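PDB 5H5Z: beta-2-microglobulin from Ctenopharyngodon idella, which probably serves as the light chain of MHC class I, pairing noncovalently with the heavy chain and influencing which peptides are presented. Local coordinates for residues B[24-29]-B[36-41]; B[71-76]-B[92-97]. The protein carries 1 engineered substitution. One frame throughout, in Å; residues are numbered along the deposited sequence.

Contact 1 (B[24-29]-B[36-41]); sequences LICYVS and ISIELL
Cys26 SG is held covalently by SG of Cys81 and has Ile38 CG2 packed against it at 4.3 Å; no hydrogen bond joins 24-29 to 36-41. Ile38 serves two neighbours at once. Its CG2 lies anti to the backbone N and is directed to the sulfur, while the other branch, with chi1 at -53°, carries CD1 tip to tip against Val28, 3.7 Å from CG2 of that residue. Val28 CG1 takes the next partner, meeting Ile36 CD1 at 3.9 Å. The two strands run antiparallel at 157° but in different sheets, with axes 8.5 Å apart at closest. They belong to the two facing sheets of the immunoglobulin C1-set sandwich, and the Cys26-Cys81 disulfide ties one layer to the other through strand 79-85, the neighbour of 36-42. Further along, Leu40 divides its methyls: CD2 presses on Cys26 CB at 3.6 Å and lies 4.3 Å from Leu24 CD2, whereas CD1 sits 3.9 Å from Leu24 O. The backbone of Leu24 is hydrogen-bonded to Val69, within its own sheet. Ile25 and Tyr27 point the other way, packing on Asn229 and Pro228 of the MHC class I heavy chain.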
ATOM      1  N   LEU B  24      11.682 -12.261  -3.756  1.00 20.97           N
ATOM      2  CA  LEU B  24      12.257 -10.980  -4.107  1.00 21.74           C
ATOM      3  C   LEU B  24      11.135  -9.968  -4.280  1.00 22.08           C
ATOM      4  O   LEU B  24      10.194 -10.205  -5.037  1.00 22.90           O
ATOM      5  CB  LEU B  24      13.065 -11.114  -5.393  1.00 22.98           C
ATOM      6  CG  LEU B  24      13.738  -9.859  -5.951  1.00 20.64           C
ATOM      7  CD1 LEU B  24      14.840  -9.330  -5.039  1.00 23.71           C
ATOM      8  CD2 LEU B  24      14.268 -10.164  -7.345  1.00 24.53           C
ATOM      9  N   ILE B  25      11.248  -8.841  -3.586  1.00 21.48           N
ATOM     10  CA  ILE B  25      10.188  -7.841  -3.552  1.00 21.18           C
ATOM     11  C   ILE B  25      10.709  -6.473  -3.969  1.00 19.89           C
ATOM     12  O   ILE B  25      11.762  -6.015  -3.491  1.00 22.82           O
ATOM     13  CB  ILE B  25       9.555  -7.742  -2.141  1.00 20.50           C
ATOM     14  CG1 ILE B  25       9.005  -9.108  -1.698  1.00 19.46           C
ATOM     15  CG2 ILE B  25       8.486  -6.655  -2.105  1.00 21.45           C
ATOM     16  CD1 ILE B  25       8.701  -9.215  -0.217  1.00 23.32           C
ATOM     17  N   CYS B  26       9.971  -5.824  -4.868  1.00 20.74           N
ATOM     18  CA  CYS B  26      10.254  -4.447  -5.226  1.00 20.75           C
ATOM     19  C   CYS B  26       9.024  -3.596  -4.925  1.00 19.96           C
ATOM     20  O   CYS B  26       7.991  -3.738  -5.576  1.00 21.68           O
ATOM     21  CB  CYS B  26      10.671  -4.353  -6.694  1.00 21.69           C
ATOM     22  SG  CYS B  26      11.099  -2.698  -7.265  1.00 26.07           S
ATOM     23  N   TYR B  27       9.145  -2.739  -3.914  1.00 19.90           N
ATOM     24  CA  TYR B  27       8.075  -1.838  -3.500  1.00 18.37           C
ATOM     25  C   TYR B  27       8.299  -0.467  -4.114  1.00 20.30           C
ATOM     26  O   TYR B  27       9.303   0.202  -3.832  1.00 20.38           O
ATOM     27  CB  TYR B  27       8.028  -1.731  -1.976  1.00 20.62           C
ATOM     28  CG  TYR B  27       6.900  -0.880  -1.426  1.00 20.51           C
ATOM     29  CD1 TYR B  27       5.574  -1.080  -1.832  1.00 23.26           C
ATOM     30  CD2 TYR B  27       7.149   0.095  -0.465  1.00 20.74           C
ATOM     31  CE1 TYR B  27       4.546  -0.306  -1.315  1.00 22.62           C
ATOM     32  CE2 TYR B  27       6.130   0.867   0.064  1.00 21.32           C
ATOM     33  CZ  TYR B  27       4.833   0.666  -0.365  1.00 22.79           C
ATOM     34  OH  TYR B  27       3.826   1.438   0.162  1.00 25.82           O
ATOM     35  N   VAL B  28       7.359  -0.066  -4.962  1.00 19.28           N
ATOM     36  CA  VAL B  28       7.461   1.184  -5.712  1.00 20.00           C
ATOM     37  C   VAL B  28       6.340   2.105  -5.235  1.00 20.05           C
ATOM     38  O   VAL B  28       5.162   1.786  -5.398  1.00 24.28           O
ATOM     39  CB  VAL B  28       7.383   0.919  -7.231  1.00 19.55           C
ATOM     40  CG1 VAL B  28       7.509   2.215  -8.022  1.00 19.66           C
ATOM     41  CG2 VAL B  28       8.467  -0.068  -7.654  1.00 20.44           C
ATOM     42  N   SER B  29       6.701   3.231  -4.626  1.00 20.55           N
ATOM     43  CA  SER B  29       5.715   4.051  -3.925  1.00 21.77           C
ATOM     44  C   SER B  29       5.899   5.538  -4.181  1.00 24.74           C
ATOM     45  O   SER B  29       6.870   5.947  -4.813  1.00 24.58           O
ATOM     46  CB  SER B  29       5.788   3.776  -2.423  1.00 24.12           C
ATOM     47  OG  SER B  29       7.059   4.157  -1.909  1.00 22.24           O
ATOM     48  N   ILE B  36       3.285   3.182 -15.221  1.00 28.55           N
ATOM     49  CA  ILE B  36       4.630   2.792 -14.798  1.00 25.23           C
ATOM     50  C   ILE B  36       4.974   1.385 -15.296  1.00 28.65           C
ATOM     51  O   ILE B  36       4.082   0.564 -15.540  1.00 29.57           O
ATOM     52  CB  ILE B  36       4.772   2.891 -13.255  1.00 24.35           C
ATOM     53  CG1 ILE B  36       6.247   2.956 -12.830  1.00 23.93           C
ATOM     54  CG2 ILE B  36       4.020   1.760 -12.552  1.00 25.03           C
ATOM     55  CD1 ILE B  36       6.464   3.636 -11.494  1.00 23.74           C
ATOM     56  N   SER B  37       6.271   1.129 -15.458  1.00 26.07           N
ATOM     57  CA  SER B  37       6.791  -0.187 -15.799  1.00 27.32           C
ATOM     58  C   SER B  37       7.700  -0.656 -14.671  1.00 26.42           C
ATOM     59  O   SER B  37       8.644   0.054 -14.293  1.00 28.15           O
ATOM     60  CB  SER B  37       7.583  -0.119 -17.112  1.00 29.84           C
ATOM     61  OG  SER B  37       8.162  -1.373 -17.434  1.00 32.80           O
ATOM     62  N   ILE B  38       7.414  -1.838 -14.128  1.00 22.54           N
ATOM     63  CA  ILE B  38       8.273  -2.449 -13.111  1.00 22.38           C
ATOM     64  C   ILE B  38       8.642  -3.861 -13.555  1.00 24.29           C
ATOM     65  O   ILE B  38       7.767  -4.651 -13.919  1.00 27.21           O
ATOM     66  CB  ILE B  38       7.593  -2.506 -11.718  1.00 23.76           C
ATOM     67  CG1 ILE B  38       7.079  -1.125 -11.288  1.00 23.48           C
ATOM     68  CG2 ILE B  38       8.558  -3.074 -10.679  1.00 23.21           C
ATOM     69  CD1 ILE B  38       6.047  -1.170 -10.177  1.00 22.80           C
ATOM     70  N   GLU B  39       9.938  -4.171 -13.537  1.00 25.38           N
ATOM     71  CA  GLU B  39      10.418  -5.496 -13.911  1.00 25.74           C
ATOM     72  C   GLU B  39      11.472  -5.969 -12.926  1.00 25.97           C
ATOM     73  O   GLU B  39      12.335  -5.195 -12.521  1.00 28.75           O
ATOM     74  CB  GLU B  39      10.995  -5.493 -15.333  1.00 31.09           C
ATOM     75  CG  GLU B  39       9.987  -5.236 -16.453  1.00 38.51           C
ATOM     76  CD  GLU B  39       8.921  -6.316 -16.599  1.00 46.39           C
ATOM     77  OE1 GLU B  39       9.011  -7.373 -15.938  1.00 54.13           O
ATOM     78  OE2 GLU B  39       7.978  -6.107 -17.391  1.00 54.53           O
ATOM     79  N   LEU B  40      11.389  -7.234 -12.520  1.00 23.59           N
ATOM     80  CA  LEU B  40      12.441  -7.829 -11.695  1.00 22.97           C
ATOM     81  C   LEU B  40      13.436  -8.538 -12.606  1.00 25.32           C
ATOM     82  O   LEU B  40      13.038  -9.198 -13.571  1.00 26.98           O
ATOM     83  CB  LEU B  40      11.852  -8.795 -10.660  1.00 24.54           C
ATOM     84  CG  LEU B  40      10.871  -8.201  -9.641  1.00 24.20           C
ATOM     85  CD1 LEU B  40      10.235  -9.295  -8.797  1.00 25.97           C
ATOM     86  CD2 LEU B  40      11.554  -7.180  -8.743  1.00 28.29           C
ATOM     87  N   LEU B  41      14.726  -8.400 -12.305  1.00 26.37           N
ATOM     88  CA  LEU B  41      15.776  -8.943 -13.164  1.00 26.71           C
ATOM     89  C   LEU B  41      16.727  -9.887 -12.439  1.00 28.06           C
ATOM     90  O   LEU B  41      17.097  -9.650 -11.285  1.00 28.15           O
ATOM     91  CB  LEU B  41      16.595  -7.811 -13.800  1.00 27.20           C
ATOM     92  CG  LEU B  41      15.882  -6.568 -14.343  1.00 29.64           C
ATOM     93  CD1 LEU B  41      16.910  -5.548 -14.810  1.00 31.47           C
ATOM     94  CD2 LEU B  41      14.901  -6.895 -15.463  1.00 30.72           C
TER

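Contact 2 (B[71-76]-B[92-97]); sequences FKPEKS and IVWESN
The backbones of 71-76 and 92-97 keep their distance: the nearest alpha carbons, Pro73 CA and Ser96 CA, are 9.0 Å apart, and no hydrogen bond crosses. Phe71 drives its edge into one face of the Trp94 indole, a T-shaped stack with planes at 82° and 5.1 Å between the centroids of the Phe71 ring and the Trp94 six-membered ring. CE2 of Phe71 comes to 3.9 Å from Trp94 CZ3, and Phe71 CZ faces Trp94 CZ2 and CH2. With its CG anti to the backbone N (chi1 174°), the Trp94 indole extends toward Phe71 and Pro73. Pro73 adds a second support, its CB 3.7 Å from Trp94 CZ3, while its CD sits over the centre of the Phe71 ring, 3.8 Å above the plane. The opposite face of the indole carries Ser96 CA, from its own segment, toward the rim. Replacing Trp94 with an alanine is likely to leave the Phe71 edge and Pro73 CB without their partner and open a gap between the two segments. This aromatic cluster, which Tyr79 joins edge-to-face on Phe71, closes one end of the immunoglobulin beta sandwich, where the C-terminal tail leaves strand 88-93.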
ATOM      1  N   PHE B  71      12.460 -16.555  -5.595  1.00 26.92           N
ATOM      2  CA  PHE B  71      13.865 -16.637  -5.995  1.00 27.82           C
ATOM      3  C   PHE B  71      14.698 -17.371  -4.954  1.00 29.45           C
ATOM      4  O   PHE B  71      14.305 -17.477  -3.788  1.00 30.00           O
ATOM      5  CB  PHE B  71      14.456 -15.256  -6.379  1.00 26.31           C
ATOM      6  CG  PHE B  71      14.978 -14.432  -5.220  1.00 26.73           C
ATOM      7  CD1 PHE B  71      14.259 -14.295  -4.032  1.00 25.69           C
ATOM      8  CD2 PHE B  71      16.195 -13.763  -5.339  1.00 25.98           C
ATOM      9  CE1 PHE B  71      14.754 -13.523  -2.988  1.00 26.33           C
ATOM     10  CE2 PHE B  71      16.693 -12.982  -4.300  1.00 27.06           C
ATOM     11  CZ  PHE B  71      15.972 -12.865  -3.121  1.00 27.49           C
ATOM     12  N   LYS B  72      15.823 -17.909  -5.404  1.00 30.02           N
ATOM     13  CA  LYS B  72      16.765 -18.584  -4.536  1.00 30.61           C
ATOM     14  C   LYS B  72      18.137 -17.961  -4.798  1.00 29.66           C
ATOM     15  O   LYS B  72      18.846 -18.386  -5.710  1.00 31.39           O
ATOM     16  CB  LYS B  72      16.759 -20.089  -4.820  1.00 33.13           C
ATOM     17  CG  LYS B  72      17.478 -20.929  -3.772  1.00 36.01           C
ATOM     18  CD  LYS B  72      17.101 -22.401  -3.859  1.00 42.69           C
ATOM     19  CE  LYS B  72      17.911 -23.132  -4.916  1.00 34.59           C
ATOM     20  NZ  LYS B  72      17.801 -24.613  -4.772  1.00 47.89           N
ATOM     21  N   PRO B  73      18.503 -16.928  -4.009  1.00 29.37           N
ATOM     22  CA  PRO B  73      19.758 -16.216  -4.276  1.00 28.93           C
ATOM     23  C   PRO B  73      21.000 -17.089  -4.083  1.00 32.49           C
ATOM     24  O   PRO B  73      21.098 -17.835  -3.105  1.00 33.90           O
ATOM     25  CB  PRO B  73      19.739 -15.065  -3.264  1.00 31.48           C
ATOM     26  CG  PRO B  73      18.842 -15.531  -2.167  1.00 32.43           C
ATOM     27  CD  PRO B  73      17.793 -16.368  -2.839  1.00 27.65           C
ATOM     28  N   GLU B  74      21.916 -17.010  -5.042  1.00 34.08           N
ATOM     29  CA  GLU B  74      23.200 -17.708  -4.968  1.00 34.59           C
ATOM     30  C   GLU B  74      24.326 -16.695  -5.162  1.00 38.65           C
ATOM     31  O   GLU B  74      24.084 -15.568  -5.599  1.00 36.82           O
ATOM     32  CB  GLU B  74      23.286 -18.827  -6.016  1.00 37.74           C
ATOM     33  CG  GLU B  74      22.169 -19.872  -5.956  1.00 42.07           C
ATOM     34  CD  GLU B  74      22.282 -20.850  -4.790  1.00 44.48           C
ATOM     35  OE1 GLU B  74      23.241 -20.761  -3.997  1.00 45.75           O
ATOM     36  OE2 GLU B  74      21.398 -21.724  -4.661  1.00 47.10           O
ATOM     37  N   LYS B  75      25.550 -17.101  -4.833  1.00 41.42           N
ATOM     38  CA  LYS B  75      26.717 -16.211  -4.868  1.00 44.81           C
ATOM     39  C   LYS B  75      26.951 -15.462  -6.181  1.00 40.55           C
ATOM     40  O   LYS B  75      27.251 -14.270  -6.171  1.00 45.36           O
ATOM     41  CB  LYS B  75      27.992 -16.966  -4.469  1.00 49.41           C
ATOM     42  CG  LYS B  75      28.620 -16.458  -3.182  1.00 57.42           C
ATOM     43  CD  LYS B  75      29.278 -15.099  -3.389  1.00 68.86           C
ATOM     44  CE  LYS B  75      29.188 -14.241  -2.136  1.00 61.81           C
ATOM     45  NZ  LYS B  75      30.188 -13.133  -2.124  1.00 73.99           N
ATOM     46  N   SER B  76      26.813 -16.164  -7.301  1.00 45.17           N
ATOM     47  CA  SER B  76      27.182 -15.601  -8.600  1.00 51.74           C
ATOM     48  C   SER B  76      26.047 -14.858  -9.314  1.00 45.39           C
ATOM     49  O   SER B  76      26.220 -14.403 -10.446  1.00 48.68           O
ATOM     50  CB  SER B  76      27.763 -16.694  -9.506  1.00 60.50           C
ATOM     51  OG  SER B  76      26.816 -17.723  -9.735  1.00 67.52           O
ATOM     52  N   ILE B  92      17.563  -0.625  -9.498  1.00 26.85           N
ATOM     53  CA  ILE B  92      18.065  -0.752  -8.131  1.00 24.99           C
ATOM     54  C   ILE B  92      18.451  -2.207  -7.873  1.00 25.27           C
ATOM     55  O   ILE B  92      17.618  -3.104  -7.993  1.00 25.95           O
ATOM     56  CB  ILE B  92      17.018  -0.259  -7.099  1.00 24.13           C
ATOM     57  CG1 ILE B  92      16.513   1.150  -7.451  1.00 26.85           C
ATOM     58  CG2 ILE B  92      17.564  -0.308  -5.675  1.00 26.62           C
ATOM     59  CD1 ILE B  92      17.551   2.252  -7.364  1.00 30.45           C
ATOM     60  N   VAL B  93      19.721  -2.428  -7.539  1.00 24.33           N
ATOM     61  CA  VAL B  93      20.244  -3.762  -7.247  1.00 27.45           C
ATOM     62  C   VAL B  93      19.848  -4.183  -5.831  1.00 26.39           C
ATOM     63  O   VAL B  93      19.947  -3.396  -4.887  1.00 28.22           O
ATOM     64  CB  VAL B  93      21.784  -3.807  -7.414  1.00 29.01           C
ATOM     65  CG1 VAL B  93      22.363  -5.141  -6.946  1.00 30.72           C
ATOM     66  CG2 VAL B  93      22.172  -3.542  -8.862  1.00 33.15           C
ATOM     67  N   TRP B  94      19.399  -5.427  -5.694  1.00 26.71           N
ATOM     68  CA  TRP B  94      19.062  -6.001  -4.394  1.00 26.64           C
ATOM     69  C   TRP B  94      20.294  -6.190  -3.507  1.00 24.07           C
ATOM     70  O   TRP B  94      21.266  -6.817  -3.914  1.00 31.56           O
ATOM     71  CB  TRP B  94      18.353  -7.336  -4.580  1.00 23.35           C
ATOM     72  CG  TRP B  94      18.108  -8.058  -3.300  1.00 24.96           C
ATOM     73  CD1 TRP B  94      17.301  -7.660  -2.275  1.00 26.39           C
ATOM     74  CD2 TRP B  94      18.672  -9.312  -2.908  1.00 24.84           C
ATOM     75  NE1 TRP B  94      17.330  -8.588  -1.262  1.00 24.41           N
ATOM     76  CE2 TRP B  94      18.161  -9.615  -1.625  1.00 26.12           C
ATOM     77  CE3 TRP B  94      19.561 -10.210  -3.515  1.00 26.41           C
ATOM     78  CZ2 TRP B  94      18.509 -10.781  -0.934  1.00 23.92           C
ATOM     79  CZ3 TRP B  94      19.908 -11.369  -2.828  1.00 25.07           C
ATOM     80  CH2 TRP B  94      19.378 -11.644  -1.552  1.00 27.27           C
ATOM     81  N   GLU B  95      20.226  -5.626  -2.304  1.00 27.78           N
ATOM     82  CA  GLU B  95      21.263  -5.749  -1.280  1.00 29.59           C
ATOM     83  C   GLU B  95      20.782  -6.757  -0.239  1.00 26.40           C
ATOM     84  O   GLU B  95      19.735  -6.548   0.377  1.00 32.92           O
ATOM     85  CB  GLU B  95      21.492  -4.381  -0.629  1.00 39.87           C
ATOM     86  CG  GLU B  95      22.224  -4.409   0.704  1.00 37.69           C
ATOM     87  CD  GLU B  95      23.662  -4.863   0.565  1.00 45.75           C
ATOM     88  OE1 GLU B  95      24.496  -4.064   0.084  1.00 50.61           O
ATOM     89  OE2 GLU B  95      23.950  -6.020   0.934  1.00 48.89           O
ATOM     90  N   SER B  96      21.547  -7.832  -0.040  1.00 27.68           N
ATOM     91  CA  SER B  96      21.138  -8.909   0.869  0.50 30.39           C
ATOM     92  C   SER B  96      21.255  -8.579   2.365  1.00 32.43           C
ATOM     93  O   SER B  96      20.627  -9.235   3.192  1.00 35.29           O
ATOM     94  CB  SER B  96      21.909 -10.197   0.562  0.50 31.56           C
ATOM     95  OG  SER B  96      23.260 -10.079   0.946  0.50 28.18           O
ATOM     96  N   ASN B  97      22.053  -7.578   2.724  1.00 31.48           N
ATOM     97  CA  ASN B  97      22.291  -7.270   4.155  1.00 34.30           C
ATOM     98  C   ASN B  97      23.008  -8.416   4.887  1.00 31.45           C
ATOM     99  O   ASN B  97      23.269  -8.332   6.090  1.00 28.84           O
ATOM    100  CB  ASN B  97      20.986  -6.930   4.902  1.00 36.76           C
ATOM    101  CG  ASN B  97      20.283  -5.702   4.347  1.00 37.54           C
ATOM    102  OD1 ASN B  97      20.901  -4.663   4.120  1.00 40.22           O
ATOM    103  ND2 ASN B  97      18.970  -5.810   4.154  1.00 42.20           N
TER

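How the contacts relate
Contact 1 is core, centred about 2 Å from the middle of the chain; contact 2, still largely buried, is centred about 13 Å from that point, at one end of the sandwich. Contact 1 joins strand to strand through aliphatic branches, beside the disulfide that Cys26 makes to strand 79-85. Contact 2 joins the end of strand 63-71 and its following loop to the tail after strand 88-93 with rings and a proline, and has a charged neighbour in Glu95, salt-bridged to Lys188 of the MHC class I heavy chain. Strand 22-31 pairs with 63-71, so both contacts reach the same sheet. They meet at Leu24, whose N packs against Phe71 CD1 and whose CD1 touches Trp94 CG.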